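Local coordinates for fimbriae-associated protein FAP1 (Streptococcus parasanguinis, PDB 2X12) that probably mediates bacterial adhesion and biofilm formation as part of serine-rich fimbriae anchored to the cell-wall peptidoglycan, at residues Tyr197-Leu203 with Val265-Thr269; Asp224-Thr229 with Asp273-Gly278; Asn249-Glu255 with Phe301-Ser306; Asp282-Leu286 with Ser336-Ala340. One frame throughout, in Å; residues are numbered along the deposited sequence.

Contact 1: residues Tyr197-Leu203 with Val265-Thr269; sequences YDPTTIL and VTKHT
Tyr197 and His268 face each other as an antiparallel hydrogen-bonded pair. Two backbone bonds join them. His268 N gives the nearly straight one, 2.8 Å to Tyr197 O. Tyr197 N returns a more bent bond of 3.1 Å to His268 O. Tyr197 CB and His268 CB lie 4.4 Å apart, on the same side of the sheet. Both side chains point into the protein from there, where Thr215 of strand 212-220 touches both. The Tyr197 ring has CG anti to its backbone N (chi1 -175°). This places the ring so that Pro199 CD lies over its centre, 3.8 Å above the ring plane. Its hydroxyl is bonded to Ala329 O and Thr294 OG1, and His268 ND1 is bonded to Asp236 OD2. Strand 190-197 thus ends beside the start of strand 268-276 in the five-stranded antiparallel sheet.

Beyond the pair the loops stay together through apolar groups. Val265 crosses Leu203 at about a right angle. Both of its methyls meet Leu203, and Val265 CG1 is 3.7 Å from Leu203 CB. Pro199 and Val265 lie alongside, pointing opposite ways, with Pro199 CG 4.1 Å from Val265 CG1. The extended Lys267 crosses Asp198 at a slant, its CG near the carboxylate. Their charged ends, Asp198 OD2 and Lys267 NZ, are 5.5 Å apart, too far for a salt bridge. Strong polar grip between the segments is therefore confined to the backbone, and apolar contact of Val265 with Leu203 and Pro199 joins the loops. The opposite charges probably add only a mild attraction.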
loop_
_atom_site.group_PDB
_atom_site.type_symbol
_atom_site.label_atom_id
_atom_site.label_comp_id
_atom_site.label_asym_id
_atom_site.label_seq_id
_atom_site.Cartn_x
_atom_site.Cartn_y
_atom_site.Cartn_z
ATOM N N TYR A 197 -7.490 -3.399 -2.392
ATOM C CA TYR A 197 -7.082 -4.440 -1.458
ATOM C C TYR A 197 -8.130 -5.551 -1.389
ATOM O O TYR A 197 -9.309 -5.280 -1.243
ATOM C CB TYR A 197 -6.922 -3.795 -0.085
ATOM C CG TYR A 197 -6.389 -4.647 1.060
ATOM C CD1 TYR A 197 -5.365 -5.562 0.889
ATOM C CD2 TYR A 197 -6.858 -4.450 2.346
ATOM C CE1 TYR A 197 -4.840 -6.263 1.982
ATOM C CE2 TYR A 197 -6.344 -5.150 3.448
ATOM C CZ TYR A 197 -5.340 -6.065 3.272
ATOM O OH TYR A 197 -4.870 -6.787 4.373
ATOM N N ASP A 198 -7.688 -6.799 -1.511
ATOM C CA ASP A 198 -8.565 -7.974 -1.409
ATOM C C ASP A 198 -8.014 -9.064 -0.509
ATOM O O ASP A 198 -7.400 -10.003 -0.959
ATOM C CB ASP A 198 -8.796 -8.576 -2.795
ATOM C CG ASP A 198 -9.749 -9.742 -2.757
ATOM O OD1 ASP A 198 -10.590 -9.802 -1.821
ATOM O OD2 ASP A 198 -9.652 -10.605 -3.654
ATOM N N PRO A 199 -8.237 -8.956 0.775
ATOM C CA PRO A 199 -7.685 -9.948 1.672
ATOM C C PRO A 199 -8.532 -11.207 1.723
ATOM O O PRO A 199 -8.194 -12.174 2.360
ATOM C CB PRO A 199 -7.670 -9.217 3.011
ATOM C CG PRO A 199 -8.699 -8.217 2.898
ATOM C CD PRO A 199 -8.715 -7.779 1.491
ATOM N N THR A 200 -9.625 -11.158 1.009
ATOM C CA THR A 200 -10.598 -12.200 0.927
ATOM C C THR A 200 -10.055 -13.563 0.642
ATOM O O THR A 200 -10.662 -14.544 1.048
ATOM C CB THR A 200 -11.582 -11.773 -0.147
ATOM O OG1 THR A 200 -12.532 -10.939 0.505
ATOM C CG2 THR A 200 -12.260 -12.944 -0.940
ATOM N N THR A 201 -8.928 -13.663 -0.055
ATOM C CA THR A 201 -8.423 -15.017 -0.357
ATOM C C THR A 201 -7.473 -15.515 0.739
ATOM O O THR A 201 -7.545 -16.661 1.167
ATOM C CB THR A 201 -7.782 -15.117 -1.748
ATOM O OG1 THR A 201 -8.646 -14.472 -2.674
ATOM C CG2 THR A 201 -7.600 -16.612 -2.197
ATOM N N ILE A 202 -6.613 -14.645 1.227
ATOM C CA ILE A 202 -5.807 -14.995 2.367
ATOM C C ILE A 202 -6.698 -15.380 3.543
ATOM O O ILE A 202 -6.438 -16.383 4.182
ATOM C CB ILE A 202 -4.916 -13.823 2.775
ATOM C CG1 ILE A 202 -3.883 -13.530 1.684
ATOM C CG2 ILE A 202 -4.234 -14.109 4.082
ATOM C CD1 ILE A 202 -4.346 -12.492 0.699
ATOM N N LEU A 203 -7.722 -14.573 3.826
ATOM C CA LEU A 203 -8.603 -14.737 4.999
ATOM C C LEU A 203 -9.911 -15.433 4.618
ATOM O O LEU A 203 -10.997 -14.986 4.927
ATOM C CB LEU A 203 -8.850 -13.386 5.674
ATOM C CG LEU A 203 -7.561 -12.636 6.144
ATOM C CD1 LEU A 203 -7.831 -11.175 6.729
ATOM C CD2 LEU A 203 -6.736 -13.518 7.112
ATOM N N VAL A 265 -14.543 -10.243 6.705
ATOM C CA VAL A 265 -13.435 -9.851 5.828
ATOM C C VAL A 265 -13.982 -9.494 4.451
ATOM O O VAL A 265 -14.740 -10.253 3.886
ATOM C CB VAL A 265 -12.441 -11.043 5.730
ATOM C CG1 VAL A 265 -11.316 -10.754 4.768
ATOM C CG2 VAL A 265 -11.877 -11.355 7.096
ATOM N N THR A 266 -13.615 -8.334 3.923
ATOM C CA THR A 266 -14.093 -7.927 2.587
ATOM C C THR A 266 -13.017 -7.171 1.826
ATOM O O THR A 266 -12.049 -6.683 2.437
ATOM C CB THR A 266 -15.289 -6.942 2.653
ATOM O OG1 THR A 266 -14.833 -5.676 3.152
ATOM C CG2 THR A 266 -16.422 -7.465 3.515
ATOM N N LYS A 267 -13.238 -7.056 0.509
ATOM C CA LYS A 267 -12.501 -6.150 -0.373
ATOM C C LYS A 267 -12.555 -4.778 0.186
ATOM O O LYS A 267 -13.522 -4.438 0.806
ATOM C CB LYS A 267 -13.158 -6.076 -1.745
ATOM C CG LYS A 267 -13.036 -7.362 -2.548
ATOM C CD LYS A 267 -13.647 -7.228 -3.955
ATOM C CE LYS A 267 -13.255 -8.445 -4.848
ATOM N NZ LYS A 267 -14.106 -8.545 -6.086
ATOM N N HIS A 268 -11.542 -3.970 -0.074
ATOM C CA HIS A 268 -11.559 -2.582 0.344
ATOM C C HIS A 268 -10.942 -1.715 -0.700
ATOM O O HIS A 268 -10.193 -2.207 -1.503
ATOM C CB HIS A 268 -10.785 -2.441 1.613
ATOM C CG HIS A 268 -11.445 -3.083 2.777
ATOM N ND1 HIS A 268 -12.545 -2.530 3.396
ATOM C CD2 HIS A 268 -11.172 -4.233 3.440
ATOM C CE1 HIS A 268 -12.914 -3.308 4.402
ATOM N NE2 HIS A 268 -12.099 -4.350 4.451
ATOM N N THR A 269 -11.256 -0.429 -0.676
ATOM C CA THR A 269 -10.758 0.522 -1.655
ATOM C C THR A 269 -10.161 1.667 -0.919
ATOM O O THR A 269 -10.877 2.460 -0.328
ATOM C CB THR A 269 -11.903 1.037 -2.508
ATOM O OG1 THR A 269 -12.533 -0.082 -3.135
ATOM C CG2 THR A 269 -11.427 2.039 -3.574
#

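Contact 2: residues Asp224-Thr229 with Asp273-Gly278; sequences DSKLST and DTAFSG
Leu227 reaches across to both Phe276 and Thr274 with one methyl, CD1. Its CG is anti to the backbone N (chi1 -162°), and this carries the branch toward the other strand. Leu227 CD1 lies near the plane of the Phe276 ring, at its edge, 3.8 Å from Phe276 CD2. The two side chains meet at about a right angle. Thr274 crosses Leu227 at a slant, and its OG1 and CB both touch Leu227 CD1, CB at 3.8 Å. The hydroxyl of Thr274 is bonded to Trp193 NE1.

Leu227 and Phe276 form a non-hydrogen-bonded pair, where strand 227-235, an outermost strand of the five-stranded antiparallel sheet, meets strand 268-276. The flanking residues supply the bonds. Ser277 N binds Lys226 O at 2.9 Å, and Ser228 N binds Ala275 O at 3.1 Å.

Ser277 OG stands between its backbone N and carbonyl carbon (chi1 70°). From there it also turns to Lys226 O, weakly. Ser228 OG takes a similar position and accepts a weak bond from Ala275 N. Just before the strand, Asp224 OD1 accepts from Lys226 N at 3.0 Å in an Asx turn. The other oxygen, OD2, lies at the edge of the Phe276 ring and takes a weak bond from Glu287 N.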
loop_
_atom_site.group_PDB
_atom_site.type_symbol
_atom_site.label_atom_id
_atom_site.label_comp_id
_atom_site.label_asym_id
_atom_site.label_seq_id
_atom_site.Cartn_x
_atom_site.Cartn_y
_atom_site.Cartn_z
ATOM N N ASP A 224 11.193 10.717 -0.795
ATOM C CA ASP A 224 11.067 11.770 -1.805
ATOM C C ASP A 224 10.793 13.103 -1.132
ATOM O O ASP A 224 9.880 13.279 -0.269
ATOM C CB ASP A 224 9.984 11.445 -2.824
ATOM C CG ASP A 224 10.269 12.055 -4.221
ATOM O OD1 ASP A 224 11.037 13.068 -4.356
ATOM O OD2 ASP A 224 9.706 11.502 -5.207
ATOM N N SER A 225 11.651 14.026 -1.503
ATOM C CA SER A 225 11.589 15.349 -0.985
ATOM C C SER A 225 10.646 16.151 -1.860
ATOM O O SER A 225 10.322 17.267 -1.534
ATOM C CB SER A 225 12.974 15.949 -1.024
ATOM O OG SER A 225 13.520 15.778 -2.323
ATOM N N LYS A 226 10.214 15.603 -2.981
ATOM C CA LYS A 226 9.284 16.322 -3.858
ATOM C C LYS A 226 7.844 15.892 -3.614
ATOM O O LYS A 226 6.886 16.528 -4.022
ATOM C CB LYS A 226 9.685 16.070 -5.317
ATOM C CG LYS A 226 11.054 16.608 -5.634
ATOM C CD LYS A 226 11.613 16.042 -6.925
ATOM C CE LYS A 226 12.267 17.143 -7.798
ATOM N NZ LYS A 226 13.211 18.058 -7.065
ATOM N N LEU A 227 7.720 14.785 -2.918
ATOM C CA LEU A 227 6.431 14.228 -2.617
ATOM C C LEU A 227 6.185 14.452 -1.150
ATOM O O LEU A 227 7.021 14.117 -0.287
ATOM C CB LEU A 227 6.425 12.745 -2.940
ATOM C CG LEU A 227 5.097 12.026 -3.095
ATOM C CD1 LEU A 227 4.411 12.437 -4.353
ATOM C CD2 LEU A 227 5.380 10.560 -3.133
ATOM N N SER A 228 5.027 15.029 -0.888
ATOM C CA SER A 228 4.665 15.509 0.433
ATOM C C SER A 228 3.892 14.411 1.136
ATOM O O SER A 228 3.477 13.502 0.497
ATOM C CB SER A 228 3.814 16.781 0.261
ATOM O OG SER A 228 2.545 16.399 -0.293
ATOM N N THR A 229 3.685 14.485 2.437
ATOM C CA THR A 229 2.903 13.426 3.077
ATOM C C THR A 229 1.540 13.391 2.409
ATOM O O THR A 229 1.200 14.342 1.681
ATOM C CB THR A 229 2.723 13.626 4.589
ATOM O OG1 THR A 229 2.125 14.895 4.827
ATOM C CG2 THR A 229 4.066 13.535 5.338
ATOM N N ASP A 273 -4.214 11.266 -1.552
ATOM C CA ASP A 273 -3.625 12.244 -2.439
ATOM C C ASP A 273 -2.218 12.542 -1.945
ATOM O O ASP A 273 -1.946 12.440 -0.766
ATOM C CB ASP A 273 -4.471 13.516 -2.400
ATOM C CG ASP A 273 -5.866 13.312 -2.964
ATOM O OD1 ASP A 273 -6.048 12.275 -3.664
ATOM O OD2 ASP A 273 -6.762 14.191 -2.718
ATOM N N THR A 274 -1.328 12.908 -2.842
ATOM C CA THR A 274 -0.004 13.305 -2.460
ATOM C C THR A 274 0.409 14.430 -3.355
ATOM O O THR A 274 0.417 14.275 -4.563
ATOM C CB THR A 274 0.992 12.130 -2.660
ATOM O OG1 THR A 274 1.157 11.824 -4.041
ATOM C CG2 THR A 274 0.506 10.883 -1.990
ATOM N N ALA A 275 0.749 15.579 -2.802
ATOM C CA ALA A 275 1.202 16.695 -3.664
ATOM C C ALA A 275 2.637 16.443 -4.169
ATOM O O ALA A 275 3.499 15.986 -3.420
ATOM C CB ALA A 275 1.060 18.062 -2.933
ATOM N N PHE A 276 2.877 16.700 -5.453
ATOM C CA PHE A 276 4.188 16.442 -6.067
ATOM C C PHE A 276 4.761 17.731 -6.653
ATOM O O PHE A 276 4.171 18.303 -7.528
ATOM C CB PHE A 276 4.059 15.391 -7.159
ATOM C CG PHE A 276 5.370 14.980 -7.778
ATOM C CD1 PHE A 276 5.716 15.387 -9.030
ATOM C CD2 PHE A 276 6.252 14.182 -7.117
ATOM C CE1 PHE A 276 6.920 15.002 -9.611
ATOM C CE2 PHE A 276 7.473 13.806 -7.711
ATOM C CZ PHE A 276 7.788 14.217 -8.942
ATOM N N SER A 277 5.921 18.172 -6.184
ATOM C CA SER A 277 6.445 19.493 -6.538
ATOM C C SER A 277 7.446 19.472 -7.702
ATOM O O SER A 277 8.199 20.440 -7.907
ATOM C CB SER A 277 7.154 20.100 -5.333
ATOM O OG SER A 277 8.347 19.371 -5.094
ATOM N N GLY A 278 7.482 18.381 -8.448
ATOM C CA GLY A 278 8.381 18.281 -9.589
ATOM C C GLY A 278 7.602 18.376 -10.877
ATOM O O GLY A 278 6.369 18.393 -10.850
#

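Contact 3: residues Asn249-Glu255 with Phe301-Ser306; sequences NGSKGIE and FYEDGS
Asp304 OD2 is approached by two groups of the loop before strand 254-263. Asn249 ND2 bonds Asp304 OD2 at 2.6 Å, on the syn lone pair. The amide and carboxylate planes are only 4° apart, which suits an in-plane bond. Ser251 OG is the second, 2.8 Å from Asp304 OD2, but its single proton could instead go to Asn249 OD1.

Two Asx turns face each other here. Asn249 OD1 accepts from Ser251 N, and Asp304 OD1 accepts from Ser306 N. Ser306 OG also binds Asp304 OD1, from the same face of the carboxylate as Ser306 N. Asn324 ND2 is a further donor. Each turn helps hold the side chain that the other loop binds. With these donors around it, the Asp304 carboxylate probably stays ionised.

Tyr302 lies with its hydroxyl toward Gly253 O, which sits in the ring plane at its edge. The modelled separation is too short to trust. Tyr218 of strand 212-220 stacks edge-to-face with this ring.

At the far end Glu255 bends at chi2 (96°) toward the opposite backbone. Glu303 N binds Glu255 OE1 at 2.6 Å, on the syn side but 33° out of the carboxylate plane. Glu255 CG rests 3.8 Å from Phe301 CE2.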
loop_
_atom_site.group_PDB
_atom_site.type_symbol
_atom_site.label_atom_id
_atom_site.label_comp_id
_atom_site.label_asym_id
_atom_site.label_seq_id
_atom_site.Cartn_x
_atom_site.Cartn_y
_atom_site.Cartn_z
ATOM N N ASN A 249 11.830 1.719 15.182
ATOM C CA ASN A 249 12.657 1.024 14.218
ATOM C C ASN A 249 13.096 1.979 13.139
ATOM O O ASN A 249 13.500 1.554 12.073
ATOM C CB ASN A 249 11.865 -0.148 13.601
ATOM C CG ASN A 249 10.849 0.304 12.520
ATOM O OD1 ASN A 249 10.808 1.481 12.173
ATOM N ND2 ASN A 249 10.064 -0.633 11.971
ATOM N N GLY A 250 12.920 3.270 13.367
ATOM C CA GLY A 250 13.341 4.257 12.390
ATOM C C GLY A 250 12.585 4.414 11.068
ATOM O O GLY A 250 12.932 5.340 10.296
ATOM N N SER A 251 11.589 3.571 10.784
ATOM C CA SER A 251 10.691 3.830 9.663
ATOM C C SER A 251 9.967 5.138 9.868
ATOM O O SER A 251 9.395 5.378 10.892
ATOM C CB SER A 251 9.619 2.764 9.524
ATOM O OG SER A 251 10.189 1.485 9.319
ATOM N N LYS A 252 9.990 5.995 8.869
ATOM C CA LYS A 252 9.247 7.258 8.923
ATOM C C LYS A 252 7.947 6.888 8.264
ATOM O O LYS A 252 7.775 5.733 7.873
ATOM C CB LYS A 252 10.044 8.357 8.199
ATOM C CG LYS A 252 11.306 8.742 9.022
ATOM C CD LYS A 252 12.451 9.307 8.205
ATOM C CE LYS A 252 13.759 9.151 9.005
ATOM N NZ LYS A 252 14.779 10.180 8.620
ATOM N N GLY A 253 6.964 7.740 8.140
ATOM C CA GLY A 253 5.773 7.136 7.479
ATOM C C GLY A 253 4.820 6.435 8.406
ATOM O O GLY A 253 5.203 6.028 9.484
ATOM N N ILE A 254 3.559 6.358 7.985
ATOM C CA ILE A 254 2.391 6.291 8.909
ATOM C C ILE A 254 1.283 5.316 8.499
ATOM O O ILE A 254 0.964 5.144 7.312
ATOM C CB ILE A 254 1.711 7.668 8.988
ATOM C CG1 ILE A 254 2.759 8.769 9.223
ATOM C CG2 ILE A 254 0.648 7.681 10.049
ATOM C CD1 ILE A 254 2.198 10.107 9.745
ATOM N N GLU A 255 0.686 4.653 9.484
ATOM C CA GLU A 255 -0.419 3.740 9.161
ATOM C C GLU A 255 -1.677 4.588 9.307
ATOM O O GLU A 255 -1.903 5.201 10.329
ATOM C CB GLU A 255 -0.465 2.440 10.028
ATOM C CG GLU A 255 -1.322 1.262 9.376
ATOM C CD GLU A 255 -0.475 0.250 8.595
ATOM O OE1 GLU A 255 0.665 0.068 9.111
ATOM O OE2 GLU A 255 -0.885 -0.358 7.515
ATOM N N PHE A 301 -2.240 -0.464 14.986
ATOM C CA PHE A 301 -1.179 -1.260 14.395
ATOM C C PHE A 301 -0.302 -0.492 13.428
ATOM O O PHE A 301 -0.749 0.479 12.858
ATOM C CB PHE A 301 -1.774 -2.481 13.713
ATOM C CG PHE A 301 -2.751 -2.167 12.642
ATOM C CD1 PHE A 301 -4.072 -1.946 12.951
ATOM C CD2 PHE A 301 -2.363 -2.131 11.350
ATOM C CE1 PHE A 301 -4.990 -1.672 11.978
ATOM C CE2 PHE A 301 -3.273 -1.864 10.366
ATOM C CZ PHE A 301 -4.599 -1.648 10.678
ATOM N N TYR A 302 0.939 -0.947 13.262
ATOM C CA TYR A 302 1.872 -0.268 12.376
ATOM C C TYR A 302 2.588 -1.353 11.638
ATOM O O TYR A 302 3.456 -1.988 12.193
ATOM C CB TYR A 302 2.827 0.590 13.186
ATOM C CG TYR A 302 3.721 1.557 12.434
ATOM C CD1 TYR A 302 3.309 2.825 12.121
ATOM C CD2 TYR A 302 5.009 1.236 12.128
ATOM C CE1 TYR A 302 4.129 3.703 11.462
ATOM C CE2 TYR A 302 5.850 2.136 11.481
ATOM C CZ TYR A 302 5.402 3.353 11.154
ATOM O OH TYR A 302 6.270 4.232 10.547
ATOM N N GLU A 303 2.151 -1.618 10.417
ATOM C CA GLU A 303 2.741 -2.637 9.565
ATOM C C GLU A 303 3.345 -1.890 8.402
ATOM O O GLU A 303 2.695 -1.637 7.378
ATOM C CB GLU A 303 1.666 -3.614 9.128
ATOM C CG GLU A 303 0.985 -4.312 10.304
ATOM C CD GLU A 303 1.950 -5.178 11.156
ATOM O OE1 GLU A 303 3.073 -5.484 10.638
ATOM O OE2 GLU A 303 1.580 -5.512 12.333
ATOM N N ASP A 304 4.562 -1.413 8.677
ATOM C CA ASP A 304 5.520 -0.953 7.669
ATOM C C ASP A 304 5.995 -2.259 7.152
ATOM O O ASP A 304 5.508 -3.303 7.640
ATOM C CB ASP A 304 6.668 -0.184 8.313
ATOM C CG ASP A 304 7.425 -0.991 9.378
ATOM O OD1 ASP A 304 7.224 -2.215 9.463
ATOM O OD2 ASP A 304 8.260 -0.393 10.133
ATOM N N GLY A 305 6.937 -2.295 6.234
ATOM C CA GLY A 305 7.340 -3.625 5.763
ATOM C C GLY A 305 8.651 -4.058 6.330
ATOM O O GLY A 305 9.444 -4.701 5.644
ATOM N N SER A 306 8.923 -3.685 7.565
ATOM C CA SER A 306 10.306 -3.697 7.985
ATOM C C SER A 306 10.849 -5.099 8.182
ATOM O O SER A 306 12.033 -5.280 8.093
ATOM C CB SER A 306 10.491 -2.887 9.251
ATOM O OG SER A 306 9.521 -3.250 10.197
#

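Contact 4: residues Asp282-Leu286 with Ser336-Ala340; sequences DLADL and SGVNA
Val338 has CG1 anti to its backbone N (chi1 164°), which leaves CG2 beside that N and facing Leu283 and Leu286. Leu286 also has its CG anti to the backbone N (chi1 178°), and its CD2 comes within 4.3 Å of Val338 CG2. Leu283 CB is 4.1 Å from Val338 CG2. One valine methyl thus meets two leucines.

The backbone bonds lie beside this apolar cluster. Val338 N points almost straight at Leu283 O, with an angle of 176° at the hydrogen and a length of 3.0 Å. Leu283 O also receives a weak bond from Leu286 N, within its own turn. Gly337 N binds Leu286 O at 3.0 Å, along a more bent path. Two consecutive N-H groups of 336-340 are therefore taken up by the carbonyls of Leu286 and Leu283.

Residues 282-284 are the end of a 3-10 segment, and 285-286 link it to strand 287-295. That strand pairs antiparallel with strand 330-336 in the larger sheet, and the contact lies where the first is about to start and the second has just ended. Gly337 has a positive phi, and a CB here would press on the carbonyl of Ser336 and on Ala284 O, which calls for glycine. Gly337 CA lies 4.2 Å from Ala284 CA.

The apolar side faces the five-stranded sheet. Phe151 of strand 148-152 touches both Leu283 and Val338, while Phe276 touches both leucines. Ile343 adds cover from further along the chain, against Ala284 and Val338. Phe156 packs on the valine too.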
loop_
_atom_site.group_PDB
_atom_site.type_symbol
_atom_site.label_atom_id
_atom_site.label_comp_id
_atom_site.label_asym_id
_atom_site.label_seq_id
_atom_site.Cartn_x
_atom_site.Cartn_y
_atom_site.Cartn_z
ATOM N N ASP A 282 10.545 14.425 -13.556
ATOM C CA ASP A 282 11.028 13.994 -12.245
ATOM C C ASP A 282 10.246 12.840 -11.711
ATOM O O ASP A 282 10.526 12.369 -10.634
ATOM C CB ASP A 282 10.913 15.119 -11.223
ATOM C CG ASP A 282 11.667 16.347 -11.637
ATOM O OD1 ASP A 282 12.852 16.206 -12.021
ATOM O OD2 ASP A 282 11.062 17.448 -11.594
ATOM N N LEU A 283 9.236 12.385 -12.423
ATOM C CA LEU A 283 8.546 11.210 -11.996
ATOM C C LEU A 283 9.454 10.010 -12.126
ATOM O O LEU A 283 9.088 8.968 -11.667
ATOM C CB LEU A 283 7.266 10.993 -12.800
ATOM C CG LEU A 283 6.131 11.982 -12.549
ATOM C CD1 LEU A 283 4.957 11.744 -13.449
ATOM C CD2 LEU A 283 5.685 11.851 -11.175
ATOM N N ALA A 284 10.619 10.132 -12.766
ATOM C CA ALA A 284 11.567 9.005 -12.858
ATOM C C ALA A 284 12.203 8.681 -11.513
ATOM O O ALA A 284 12.910 7.659 -11.380
ATOM C CB ALA A 284 12.634 9.249 -13.922
ATOM N N ASP A 285 11.897 9.523 -10.520
ATOM C CA ASP A 285 12.476 9.442 -9.162
ATOM C C ASP A 285 11.446 9.482 -8.036
ATOM O O ASP A 285 11.796 9.674 -6.884
ATOM C CB ASP A 285 13.497 10.575 -8.992
ATOM C CG ASP A 285 14.827 10.247 -9.635
ATOM O OD1 ASP A 285 15.405 9.265 -9.125
ATOM O OD2 ASP A 285 15.279 10.934 -10.610
ATOM N N LEU A 286 10.188 9.289 -8.385
ATOM C CA LEU A 286 9.108 9.206 -7.421
ATOM C C LEU A 286 9.255 7.956 -6.575
ATOM O O LEU A 286 9.145 6.844 -7.064
ATOM C CB LEU A 286 7.769 9.141 -8.166
ATOM C CG LEU A 286 6.474 8.992 -7.374
ATOM C CD1 LEU A 286 6.055 10.317 -6.770
ATOM C CD2 LEU A 286 5.376 8.430 -8.283
ATOM N N SER A 336 9.615 3.213 -7.334
ATOM C CA SER A 336 10.930 3.805 -7.371
ATOM C C SER A 336 11.206 4.226 -8.782
ATOM O O SER A 336 12.158 3.764 -9.424
ATOM C CB SER A 336 12.011 2.864 -6.833
ATOM O OG SER A 336 13.187 3.608 -6.550
ATOM N N GLY A 337 10.358 5.157 -9.213
ATOM C CA GLY A 337 10.397 5.722 -10.536
ATOM C C GLY A 337 9.293 5.152 -11.419
ATOM O O GLY A 337 9.043 3.935 -11.445
ATOM N N VAL A 338 8.639 6.055 -12.130
ATOM C CA VAL A 338 7.703 5.732 -13.149
ATOM C C VAL A 338 8.524 5.352 -14.341
ATOM O O VAL A 338 9.442 6.048 -14.664
ATOM C CB VAL A 338 6.865 6.953 -13.479
ATOM C CG1 VAL A 338 6.152 6.763 -14.794
ATOM C CG2 VAL A 338 5.889 7.186 -12.361
ATOM N N ASN A 339 8.186 4.233 -14.976
ATOM C CA ASN A 339 8.982 3.656 -16.051
ATOM C C ASN A 339 9.272 4.728 -17.061
ATOM O O ASN A 339 8.392 5.505 -17.428
ATOM C CB ASN A 339 8.227 2.480 -16.702
ATOM C CG ASN A 339 8.214 1.219 -15.843
ATOM O OD1 ASN A 339 8.791 1.161 -14.752
ATOM N ND2 ASN A 339 7.557 0.197 -16.351
ATOM N N ALA A 340 10.513 4.778 -17.510
ATOM C CA ALA A 340 10.956 5.840 -18.434
ATOM C C ALA A 340 9.944 6.174 -19.561
ATOM O O ALA A 340 9.806 7.317 -19.959
ATOM C CB ALA A 340 12.327 5.451 -19.067
#

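Overall arrangement
Contacts 1 and 2 sit at the two ends of strand 268-276, with centres 29 Å apart on opposite sides of the chain's centre. Contact 1 joins that strand to strand 190-197, and contact 2 joins it to strand 227-235. Contact 4 lies 13 Å from contact 2, centre to centre, and touches it: Leu227 CD1 meets Leu286 CD1 at 3.6 Å. There the end of the five-stranded sheet packs on the loop that leads into strand 287-295. Contact 3 joins the start of strand 254-263 of the larger sheet, and the loop before it, to the loop 301-306. Its nearest atoms are about 8 Å from contact 1 and about 6 Å from contact 2.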